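Local coordinates for 2-C-methyl-D-erythritol 4-phosphate cytidylyltransferase (Anaerococcus prevotii, PDB 4KT7), which probably catalyses the transfer of a cytidylyl group from CTP to 2-C-methyl-D-erythritol 4-phosphate in isoprenoid biosynthesis, releasing diphosphate, at residues A[169-183]-A[192-204]. Residues are numbered along the deposited sequence; the frame is centred on the assembly and turned at random.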
ATOM      1  N   GLN A 169     -12.259   4.039 -12.565  1.00 14.73           N
ATOM      2  CA  GLN A 169     -12.827   5.302 -12.147  1.00 14.55           C
ATOM      3  C   GLN A 169     -13.838   5.605 -13.249  1.00 18.85           C
ATOM      4  O   GLN A 169     -13.720   5.052 -14.335  1.00 17.33           O
ATOM      5  CB  GLN A 169     -11.737   6.381 -12.136  1.00 13.27           C
ATOM      6  CG  GLN A 169     -10.600   6.138 -11.157  1.00 25.69           C
ATOM      7  CD  GLN A 169      -9.702   7.360 -11.013  1.00 23.18           C
ATOM      8  OE1 GLN A 169      -9.607   8.190 -11.921  1.00 19.27           O
ATOM      9  NE2 GLN A 169      -9.064   7.488  -9.864  1.00 16.11           N
ATOM     10  N   ALA A 170     -14.825   6.461 -13.002  1.00 12.29           N
ATOM     11  CA  ALA A 170     -15.746   6.822 -14.086  1.00 12.10           C
ATOM     12  C   ALA A 170     -16.359   8.205 -13.865  1.00 17.77           C
ATOM     13  O   ALA A 170     -16.448   8.668 -12.725  1.00 20.67           O
ATOM     14  CB  ALA A 170     -16.849   5.752 -14.230  1.00 13.87           C
ATOM     15  N   PHE A 171     -16.784   8.853 -14.954  1.00 14.40           N
ATOM     16  CA  PHE A 171     -17.210  10.262 -14.918  1.00 15.80           C
ATOM     17  C   PHE A 171     -18.279  10.547 -15.949  1.00 23.18           C
ATOM     18  O   PHE A 171     -18.397   9.818 -16.942  1.00 16.60           O
ATOM     19  CB  PHE A 171     -16.026  11.198 -15.238  1.00 12.53           C
ATOM     20  CG  PHE A 171     -14.797  10.874 -14.479  1.00 17.11           C
ATOM     21  CD1 PHE A 171     -14.573  11.424 -13.225  1.00 16.82           C
ATOM     22  CD2 PHE A 171     -13.877   9.979 -14.992  1.00 15.88           C
ATOM     23  CE1 PHE A 171     -13.441  11.082 -12.504  1.00 19.93           C
ATOM     24  CE2 PHE A 171     -12.734   9.649 -14.273  1.00 13.67           C
ATOM     25  CZ  PHE A 171     -12.532  10.194 -13.030  1.00 11.69           C
ATOM     26  N   ASP A 172     -19.028  11.621 -15.705  1.00 24.22           N
ATOM     27  CA  ASP A 172     -19.805  12.323 -16.732  1.00 22.52           C
ATOM     28  C   ASP A 172     -18.822  12.693 -17.841  1.00 22.07           C
ATOM     29  O   ASP A 172     -17.762  13.274 -17.570  1.00 16.99           O
ATOM     30  CB  ASP A 172     -20.452  13.578 -16.109  1.00 21.24           C
ATOM     31  CG  ASP A 172     -21.306  14.367 -17.095  1.00 22.22           C
ATOM     32  OD1 ASP A 172     -20.742  15.170 -17.860  1.00 26.19           O
ATOM     33  OD2 ASP A 172     -22.545  14.223 -17.094  1.00 25.94           O
ATOM     34  N   LYS A 173     -19.125  12.326 -19.084  1.00 21.08           N
ATOM     35  CA  LYS A 173     -18.154  12.520 -20.169  1.00 14.96           C
ATOM     36  C   LYS A 173     -17.835  13.982 -20.497  1.00 14.51           C
ATOM     37  O   LYS A 173     -16.679  14.322 -20.695  1.00 19.67           O
ATOM     38  CB  LYS A 173     -18.596  11.788 -21.452  1.00 23.88           C
ATOM     39  CG  LYS A 173     -17.571  11.846 -22.602  1.00 24.19           C
ATOM     40  CD  LYS A 173     -17.953  12.861 -23.682  1.00 28.79           C
ATOM     41  CE  LYS A 173     -16.814  12.987 -24.706  1.00 34.24           C
ATOM     42  NZ  LYS A 173     -17.040  14.044 -25.734  1.00 41.57           N
ATOM     43  N   LYS A 174     -18.841  14.845 -20.582  1.00 20.74           N
ATOM     44  CA  LYS A 174     -18.555  16.257 -20.863  1.00 23.53           C
ATOM     45  C   LYS A 174     -17.730  16.869 -19.750  1.00 24.65           C
ATOM     46  O   LYS A 174     -16.837  17.672 -19.983  1.00 27.33           O
ATOM     47  CB  LYS A 174     -19.838  17.067 -21.026  1.00 28.53           C
ATOM     48  CG  LYS A 174     -20.572  16.779 -22.311  1.00 33.98           C
ATOM     49  CD  LYS A 174     -21.467  17.943 -22.706  1.00 45.40           C
ATOM     50  CE  LYS A 174     -22.090  17.704 -24.070  1.00 50.50           C
ATOM     51  NZ  LYS A 174     -22.761  18.928 -24.599  1.00 59.02           N
ATOM     52  N   LEU A 175     -18.027  16.472 -18.530  1.00 22.19           N
ATOM     53  CA  LEU A 175     -17.340  17.040 -17.396  1.00 24.03           C
ATOM     54  C   LEU A 175     -15.877  16.655 -17.413  1.00 18.39           C
ATOM     55  O   LEU A 175     -15.022  17.529 -17.382  1.00 20.06           O
ATOM     56  CB  LEU A 175     -17.999  16.589 -16.103  1.00 25.04           C
ATOM     57  CG  LEU A 175     -17.482  17.255 -14.831  1.00 26.61           C
ATOM     58  CD1 LEU A 175     -17.501  18.765 -14.989  1.00 32.07           C
ATOM     59  CD2 LEU A 175     -18.362  16.830 -13.645  1.00 25.32           C
ATOM     60  N   ILE A 176     -15.575  15.355 -17.474  1.00 16.80           N
ATOM     61  CA  ILE A 176     -14.175  14.943 -17.486  1.00 14.02           C
ATOM     62  C   ILE A 176     -13.432  15.460 -18.710  1.00 15.59           C
ATOM     63  O   ILE A 176     -12.273  15.859 -18.603  1.00 16.68           O
ATOM     64  CB  ILE A 176     -13.983  13.416 -17.311  1.00 14.45           C
ATOM     65  CG1 ILE A 176     -12.540  13.097 -16.928  1.00 16.33           C
ATOM     66  CG2 ILE A 176     -14.362  12.659 -18.564  1.00 22.73           C
ATOM     67  CD1 ILE A 176     -12.107  13.785 -15.630  1.00 16.24           C
ATOM     68  N   TYR A 177     -14.094  15.493 -19.868  1.00 17.01           N
ATOM     69  CA  TYR A 177     -13.459  16.051 -21.053  1.00 20.81           C
ATOM     70  C   TYR A 177     -13.139  17.531 -20.829  1.00 19.76           C
ATOM     71  O   TYR A 177     -12.046  17.993 -21.174  1.00 19.17           O
ATOM     72  CB  TYR A 177     -14.357  15.889 -22.286  1.00 22.20           C
ATOM     73  CG  TYR A 177     -13.663  16.168 -23.612  1.00 28.24           C
ATOM     74  CD1 TYR A 177     -13.479  17.471 -24.069  1.00 27.80           C
ATOM     75  CD2 TYR A 177     -13.215  15.125 -24.422  1.00 27.48           C
ATOM     76  CE1 TYR A 177     -12.854  17.726 -25.293  1.00 27.63           C
ATOM     77  CE2 TYR A 177     -12.604  15.374 -25.657  1.00 27.64           C
ATOM     78  CZ  TYR A 177     -12.424  16.671 -26.081  1.00 27.79           C
ATOM     79  OH  TYR A 177     -11.810  16.913 -27.289  1.00 31.65           O
ATOM     80  N   ALA A 178     -14.088  18.283 -20.269  1.00 20.87           N
ATOM     81  CA  ALA A 178     -13.858  19.714 -20.025  1.00 18.13           C
ATOM     82  C   ALA A 178     -12.716  19.924 -19.022  1.00 17.79           C
ATOM     83  O   ALA A 178     -11.863  20.804 -19.190  1.00 23.27           O
ATOM     84  CB  ALA A 178     -15.137  20.395 -19.529  1.00 19.60           C
HETATM   85  N   MSE A 179     -12.698  19.107 -17.981  1.00 21.35           N
HETATM   86  CA  MSE A 179     -11.637  19.164 -16.979  1.00 22.88           C
HETATM   87  C   MSE A 179     -10.291  18.881 -17.639  1.00 24.78           C
HETATM   88  O   MSE A 179      -9.282  19.489 -17.288  1.00 21.55           O
HETATM   89  CB  MSE A 179     -11.878  18.116 -15.884  1.00 16.15           C
HETATM   90  CG  MSE A 179     -13.075  18.354 -14.934  1.00 28.62           C
HETATM   91 SE   MSE A 179     -12.903  20.055 -14.020  0.62 38.07          SE
HETATM   92  CE  MSE A 179     -14.033  21.095 -15.225  1.00 30.96           C
ATOM     93  N   TYR A 180     -10.281  17.940 -18.583  1.00 20.99           N
ATOM     94  CA  TYR A 180      -9.055  17.574 -19.280  1.00 18.58           C
ATOM     95  C   TYR A 180      -8.510  18.715 -20.129  1.00 26.32           C
ATOM     96  O   TYR A 180      -7.291  18.963 -20.166  1.00 21.62           O
ATOM     97  CB  TYR A 180      -9.244  16.282 -20.094  1.00 17.46           C
ATOM     98  CG  TYR A 180      -8.477  15.134 -19.486  1.00 18.67           C
ATOM     99  CD1 TYR A 180      -9.021  14.375 -18.465  1.00 16.02           C
ATOM    100  CD2 TYR A 180      -7.173  14.864 -19.881  1.00 24.04           C
ATOM    101  CE1 TYR A 180      -8.303  13.332 -17.879  1.00 20.50           C
ATOM    102  CE2 TYR A 180      -6.447  13.841 -19.303  1.00 27.14           C
ATOM    103  CZ  TYR A 180      -7.015  13.081 -18.299  1.00 22.65           C
ATOM    104  OH  TYR A 180      -6.287  12.064 -17.722  1.00 22.24           O
ATOM    105  N   GLU A 181      -9.402  19.442 -20.791  1.00 23.45           N
ATOM    106  CA  GLU A 181      -8.953  20.605 -21.550  1.00 25.38           C
ATOM    107  C   GLU A 181      -8.369  21.675 -20.634  1.00 24.44           C
ATOM    108  O   GLU A 181      -7.365  22.290 -20.973  1.00 30.57           O
ATOM    109  CB  GLU A 181     -10.094  21.168 -22.384  1.00 26.23           C
ATOM    110  CG  GLU A 181     -10.553  20.209 -23.449  1.00 23.50           C
ATOM    111  CD  GLU A 181     -11.566  20.837 -24.399  1.00 41.83           C
ATOM    112  OE1 GLU A 181     -12.707  21.126 -23.954  1.00 39.40           O
ATOM    113  OE2 GLU A 181     -11.214  21.041 -25.585  1.00 45.90           O
ATOM    114  N   LYS A 182      -8.992  21.893 -19.477  1.00 19.07           N
ATOM    115  CA  LYS A 182      -8.433  22.786 -18.464  1.00 22.77           C
ATOM    116  C   LYS A 182      -7.065  22.313 -17.980  1.00 21.92           C
ATOM    117  O   LYS A 182      -6.147  23.110 -17.805  1.00 24.00           O
ATOM    118  CB  LYS A 182      -9.364  22.887 -17.257  1.00 27.35           C
ATOM    119  CG  LYS A 182     -10.549  23.804 -17.457  1.00 32.53           C
ATOM    120  CD  LYS A 182     -11.446  23.764 -16.239  1.00 36.64           C
ATOM    121  CE  LYS A 182     -12.362  24.961 -16.210  1.00 44.57           C
ATOM    122  NZ  LYS A 182     -11.603  26.257 -16.155  1.00 48.24           N
ATOM    123  N   TYR A 183      -6.937  21.015 -17.753  1.00 19.12           N
ATOM    124  CA  TYR A 183      -5.654  20.445 -17.331  1.00 20.74           C
ATOM    125  C   TYR A 183      -4.550  20.674 -18.353  1.00 23.02           C
ATOM    126  O   TYR A 183      -3.423  21.037 -17.999  1.00 23.74           O
ATOM    127  CB  TYR A 183      -5.798  18.947 -17.066  1.00 17.74           C
ATOM    128  CG  TYR A 183      -4.486  18.280 -16.716  1.00 26.46           C
ATOM    129  CD1 TYR A 183      -3.892  18.484 -15.474  1.00 27.65           C
ATOM    130  CD2 TYR A 183      -3.834  17.460 -17.624  1.00 30.62           C
ATOM    131  CE1 TYR A 183      -2.691  17.884 -15.147  1.00 38.60           C
ATOM    132  CE2 TYR A 183      -2.623  16.856 -17.305  1.00 40.30           C
ATOM    133  CZ  TYR A 183      -2.058  17.070 -16.065  1.00 44.53           C
ATOM    134  OH  TYR A 183      -0.859  16.473 -15.734  1.00 56.03           O
ATOM    135  N   ASP A 192      -4.101  11.586 -10.202  1.00 20.52           N
ATOM    136  CA  ASP A 192      -5.051  10.796 -10.978  1.00 21.51           C
ATOM    137  C   ASP A 192      -6.124  11.723 -11.507  1.00 18.65           C
ATOM    138  O   ASP A 192      -6.163  12.899 -11.125  1.00 25.15           O
ATOM    139  CB  ASP A 192      -5.697   9.725 -10.103  1.00 17.68           C
ATOM    140  CG  ASP A 192      -6.661  10.310  -9.094  1.00 18.21           C
ATOM    141  OD1 ASP A 192      -6.207  11.051  -8.180  1.00 23.76           O
ATOM    142  OD2 ASP A 192      -7.877  10.029  -9.196  1.00 21.20           O
ATOM    143  N   ASP A 193      -7.001  11.211 -12.368  1.00 14.62           N
ATOM    144  CA  ASP A 193      -7.973  12.084 -13.022  1.00 23.74           C
ATOM    145  C   ASP A 193      -8.932  12.724 -12.036  1.00 21.29           C
ATOM    146  O   ASP A 193      -9.400  13.834 -12.269  1.00 22.69           O
ATOM    147  CB  ASP A 193      -8.790  11.338 -14.085  1.00 16.39           C
ATOM    148  CG  ASP A 193      -7.934  10.778 -15.198  1.00 29.62           C
ATOM    149  OD1 ASP A 193      -6.899  11.396 -15.532  1.00 27.42           O
ATOM    150  OD2 ASP A 193      -8.310   9.722 -15.756  1.00 31.91           O
ATOM    151  N   SER A 194      -9.260  12.028 -10.949  1.00 18.51           N
ATOM    152  CA  SER A 194     -10.259  12.589 -10.036  1.00 17.90           C
ATOM    153  C   SER A 194      -9.719  13.780  -9.256  1.00 21.69           C
ATOM    154  O   SER A 194     -10.500  14.578  -8.740  1.00 24.44           O
ATOM    155  CB  SER A 194     -10.817  11.538  -9.071  1.00 14.00           C
ATOM    156  OG  SER A 194      -9.877  11.241  -8.052  1.00 16.05           O
ATOM    157  N   GLN A 195      -8.396  13.928  -9.187  1.00 16.77           N
ATOM    158  CA  GLN A 195      -7.828  15.092  -8.492  1.00 14.98           C
ATOM    159  C   GLN A 195      -8.092  16.364  -9.301  1.00 23.96           C
ATOM    160  O   GLN A 195      -8.012  17.485  -8.773  1.00 19.31           O
ATOM    161  CB  GLN A 195      -6.326  14.928  -8.211  1.00 16.09           C
ATOM    162  CG  GLN A 195      -5.775  16.005  -7.254  1.00 22.08           C
ATOM    163  CD  GLN A 195      -4.302  15.837  -6.958  1.00 28.99           C
ATOM    164  OE1 GLN A 195      -3.553  15.285  -7.767  1.00 36.55           O
ATOM    165  NE2 GLN A 195      -3.874  16.312  -5.786  1.00 21.12           N
ATOM    166  N   LEU A 196      -8.443  16.197 -10.577  1.00 17.58           N
ATOM    167  CA  LEU A 196      -8.812  17.354 -11.392  1.00 19.07           C
ATOM    168  C   LEU A 196      -9.942  18.130 -10.710  1.00 23.04           C
ATOM    169  O   LEU A 196     -10.025  19.355 -10.803  1.00 25.16           O
ATOM    170  CB  LEU A 196      -9.222  16.915 -12.800  1.00 16.30           C
ATOM    171  CG  LEU A 196      -8.068  16.411 -13.684  1.00 18.80           C
ATOM    172  CD1 LEU A 196      -8.595  15.961 -15.053  1.00 15.84           C
ATOM    173  CD2 LEU A 196      -7.021  17.491 -13.869  1.00 22.08           C
ATOM    174  N   PHE A 197     -10.786  17.415  -9.978  1.00 19.92           N
ATOM    175  CA  PHE A 197     -11.923  18.045  -9.334  1.00 19.01           C
ATOM    176  C   PHE A 197     -11.507  18.999  -8.237  1.00 17.86           C
ATOM    177  O   PHE A 197     -12.196  19.986  -7.977  1.00 25.36           O
ATOM    178  CB  PHE A 197     -12.913  16.989  -8.846  1.00 14.94           C
ATOM    179  CG  PHE A 197     -13.713  16.391  -9.959  1.00 27.07           C
ATOM    180  CD1 PHE A 197     -13.118  15.527 -10.871  1.00 29.57           C
ATOM    181  CD2 PHE A 197     -15.049  16.710 -10.119  1.00 36.40           C
ATOM    182  CE1 PHE A 197     -13.854  14.998 -11.921  1.00 21.45           C
ATOM    183  CE2 PHE A 197     -15.784  16.171 -11.162  1.00 39.40           C
ATOM    184  CZ  PHE A 197     -15.174  15.324 -12.067  1.00 31.57           C
ATOM    185  N   GLU A 198     -10.365  18.720  -7.613  1.00 21.10           N
ATOM    186  CA  GLU A 198      -9.851  19.599  -6.576  1.00 24.30           C
ATOM    187  C   GLU A 198      -9.149  20.783  -7.194  1.00 19.57           C
ATOM    188  O   GLU A 198      -9.322  21.917  -6.751  1.00 22.40           O
ATOM    189  CB  GLU A 198      -8.899  18.839  -5.646  1.00 23.92           C
ATOM    190  CG  GLU A 198      -9.589  17.774  -4.814  1.00 22.85           C
ATOM    191  CD  GLU A 198      -8.606  16.773  -4.213  1.00 22.92           C
ATOM    192  OE1 GLU A 198      -7.741  17.179  -3.385  1.00 22.52           O
ATOM    193  OE2 GLU A 198      -8.704  15.575  -4.571  1.00 19.66           O
ATOM    194  N   PHE A 199      -8.365  20.543  -8.236  1.00 18.80           N
ATOM    195  CA  PHE A 199      -7.623  21.648  -8.853  1.00 20.66           C
ATOM    196  C   PHE A 199      -8.537  22.708  -9.461  1.00 25.59           C
ATOM    197  O   PHE A 199      -8.201  23.889  -9.500  1.00 26.82           O
ATOM    198  CB  PHE A 199      -6.659  21.136  -9.923  1.00 23.77           C
ATOM    199  CG  PHE A 199      -5.402  20.551  -9.358  1.00 30.24           C
ATOM    200  CD1 PHE A 199      -4.564  21.324  -8.562  1.00 46.68           C
ATOM    201  CD2 PHE A 199      -5.047  19.239  -9.625  1.00 32.65           C
ATOM    202  CE1 PHE A 199      -3.394  20.790  -8.027  1.00 50.70           C
ATOM    203  CE2 PHE A 199      -3.878  18.699  -9.099  1.00 42.12           C
ATOM    204  CZ  PHE A 199      -3.053  19.475  -8.295  1.00 44.74           C
ATOM    205  N   PHE A 200      -9.701  22.295  -9.933  1.00 17.21           N
ATOM    206  CA  PHE A 200     -10.558  23.272 -10.599  1.00 22.07           C
ATOM    207  C   PHE A 200     -11.784  23.628  -9.786  1.00 22.81           C
ATOM    208  O   PHE A 200     -12.779  24.080 -10.328  1.00 20.97           O
ATOM    209  CB  PHE A 200     -10.891  22.818 -12.018  1.00 18.61           C
ATOM    210  CG  PHE A 200      -9.671  22.648 -12.861  1.00 28.85           C
ATOM    211  CD1 PHE A 200      -8.901  23.748 -13.214  1.00 30.90           C
ATOM    212  CD2 PHE A 200      -9.241  21.388 -13.240  1.00 29.22           C
ATOM    213  CE1 PHE A 200      -7.737  23.593 -13.974  1.00 36.52           C
ATOM    214  CE2 PHE A 200      -8.079  21.229 -13.998  1.00 27.74           C
ATOM    215  CZ  PHE A 200      -7.330  22.330 -14.360  1.00 32.17           C
ATOM    216  N   ASP A 201     -11.686  23.419  -8.474  1.00 18.71           N
ATOM    217  CA  ASP A 201     -12.645  23.975  -7.536  1.00 18.00           C
ATOM    218  C   ASP A 201     -14.063  23.480  -7.773  1.00 19.83           C
ATOM    219  O   ASP A 201     -15.022  24.235  -7.631  1.00 24.49           O
ATOM    220  CB  ASP A 201     -12.576  25.498  -7.593  1.00 18.42           C
ATOM    221  CG  ASP A 201     -11.308  26.033  -6.949  1.00 25.53           C
ATOM    222  OD1 ASP A 201     -10.741  25.304  -6.106  1.00 22.70           O
ATOM    223  OD2 ASP A 201     -10.880  27.160  -7.278  1.00 23.38           O
ATOM    224  N   ARG A 202     -14.194  22.223  -8.165  1.00 19.22           N
ATOM    225  CA  ARG A 202     -15.511  21.657  -8.415  1.00 19.24           C
ATOM    226  C   ARG A 202     -16.222  21.319  -7.115  1.00 20.88           C
ATOM    227  O   ARG A 202     -15.609  20.795  -6.175  1.00 22.52           O
ATOM    228  CB  ARG A 202     -15.396  20.405  -9.283  1.00 16.49           C
ATOM    229  CG  ARG A 202     -14.705  20.664 -10.588  1.00 29.22           C
ATOM    230  CD  ARG A 202     -15.359  21.822 -11.313  1.00 23.55           C
ATOM    231  NE  ARG A 202     -16.712  21.498 -11.745  1.00 26.22           N
ATOM    232  CZ  ARG A 202     -17.271  21.982 -12.848  1.00 24.41           C
ATOM    233  NH1 ARG A 202     -16.580  22.802 -13.630  1.00 25.83           N
ATOM    234  NH2 ARG A 202     -18.511  21.638 -13.177  1.00 25.55           N
ATOM    235  N   ASP A 203     -17.518  21.610  -7.048  1.00 22.44           N
ATOM    236  CA  ASP A 203     -18.286  21.179  -5.891  1.00 21.79           C
ATOM    237  C   ASP A 203     -18.998  19.861  -6.145  1.00 21.28           C
ATOM    238  O   ASP A 203     -19.659  19.332  -5.246  1.00 37.93           O
ATOM    239  CB  ASP A 203     -19.258  22.263  -5.399  1.00 26.74           C
ATOM    240  CG  ASP A 203     -20.412  22.498  -6.351  1.00 29.52           C
ATOM    241  OD1 ASP A 203     -20.348  22.041  -7.517  1.00 24.50           O
ATOM    242  OD2 ASP A 203     -21.389  23.159  -5.920  1.00 36.16           O
ATOM    243  N   GLU A 204     -18.850  19.323  -7.360  1.00 22.80           N
ATOM    244  CA  GLU A 204     -19.318  17.979  -7.641  1.00 29.59           C
ATOM    245  C   GLU A 204     -18.410  17.018  -6.884  1.00 27.34           C
ATOM    246  O   GLU A 204     -17.191  16.993  -7.090  1.00 28.81           O
ATOM    247  CB  GLU A 204     -19.270  17.664  -9.143  1.00 34.14           C
ATOM    248  CG  GLU A 204     -20.185  18.535  -9.997  1.00 41.37           C
ATOM    249  CD  GLU A 204     -19.433  19.657 -10.696  1.00 38.78           C
ATOM    250  OE1 GLU A 204     -18.303  19.995 -10.259  1.00 29.88           O
ATOM    251  OE2 GLU A 204     -19.962  20.198 -11.696  1.00 39.05           O
TER
HETATM  252  O   HOH W   1      -6.952   8.487 -13.035  1.00 35.27           O
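Leu175 turns CG away from its own backbone N (chi1 -173°), which carries CD1 to the guanidinium of Arg202. Arg202 folds back at its second and third torsions (-53° and -67°), and one face of its guanidinium lies against that methyl. Leu175 CD1 is 3.5 Å from Arg202 NH2. Glu204 holds the guanidinium side-on: Arg202 NE and NH2 each bond one carboxylate oxygen, nearly straight and in the guanidinium plane. Met179 CE also touches Arg202 NH1. With an alanine in place of Arg202, the Glu204 carboxylate would probably lose its charged mate, and Leu175 CD1 and Met179 CE their guanidinium cover.

Met179 is a selenomethionine. Its SE stands 5.4 Å above the centroid of the Phe197 ring, almost on the ring normal, a distant Met-aromatic contact. Leu175 CD2 meets the edge of that ring at Phe197 CE2. Leu196 is a knob among Ile176, Met179, Tyr180 and Tyr183, with CD1 against Tyr180 CD1 and CD2 against Tyr183 CD1. Just past the short helix, Phe200 turns one ring face to Lys182 CB, 3.8 Å from the ring centroid, a CH-pi contact.

Polar bonds close the other end. Tyr180 OH donates to Asp193 OD1; the modelled 2.4 Å is very short and its exact length is doubtful. Arg88 forms a salt bridge to the same oxygen. Gln169 NE2 donates to Asp192 OD2 at 2.9 Å, and Ser194 N and OG also bond this oxygen. A water joins Gln169 OE1 to Asp193 N. Lys145 of the second subunit pairs with Asp192 OD1, so this corner reaches the dimer interface.

Asp192 OD2 and Ser194 N form an Asx turn, and a Schellman motif at Asp201 ends the short helix. Strand 168-172 belongs to the mixed sheet of the IspD cytidylyltransferase fold and runs straight into helix 173-184; helix 196-199 packs against both.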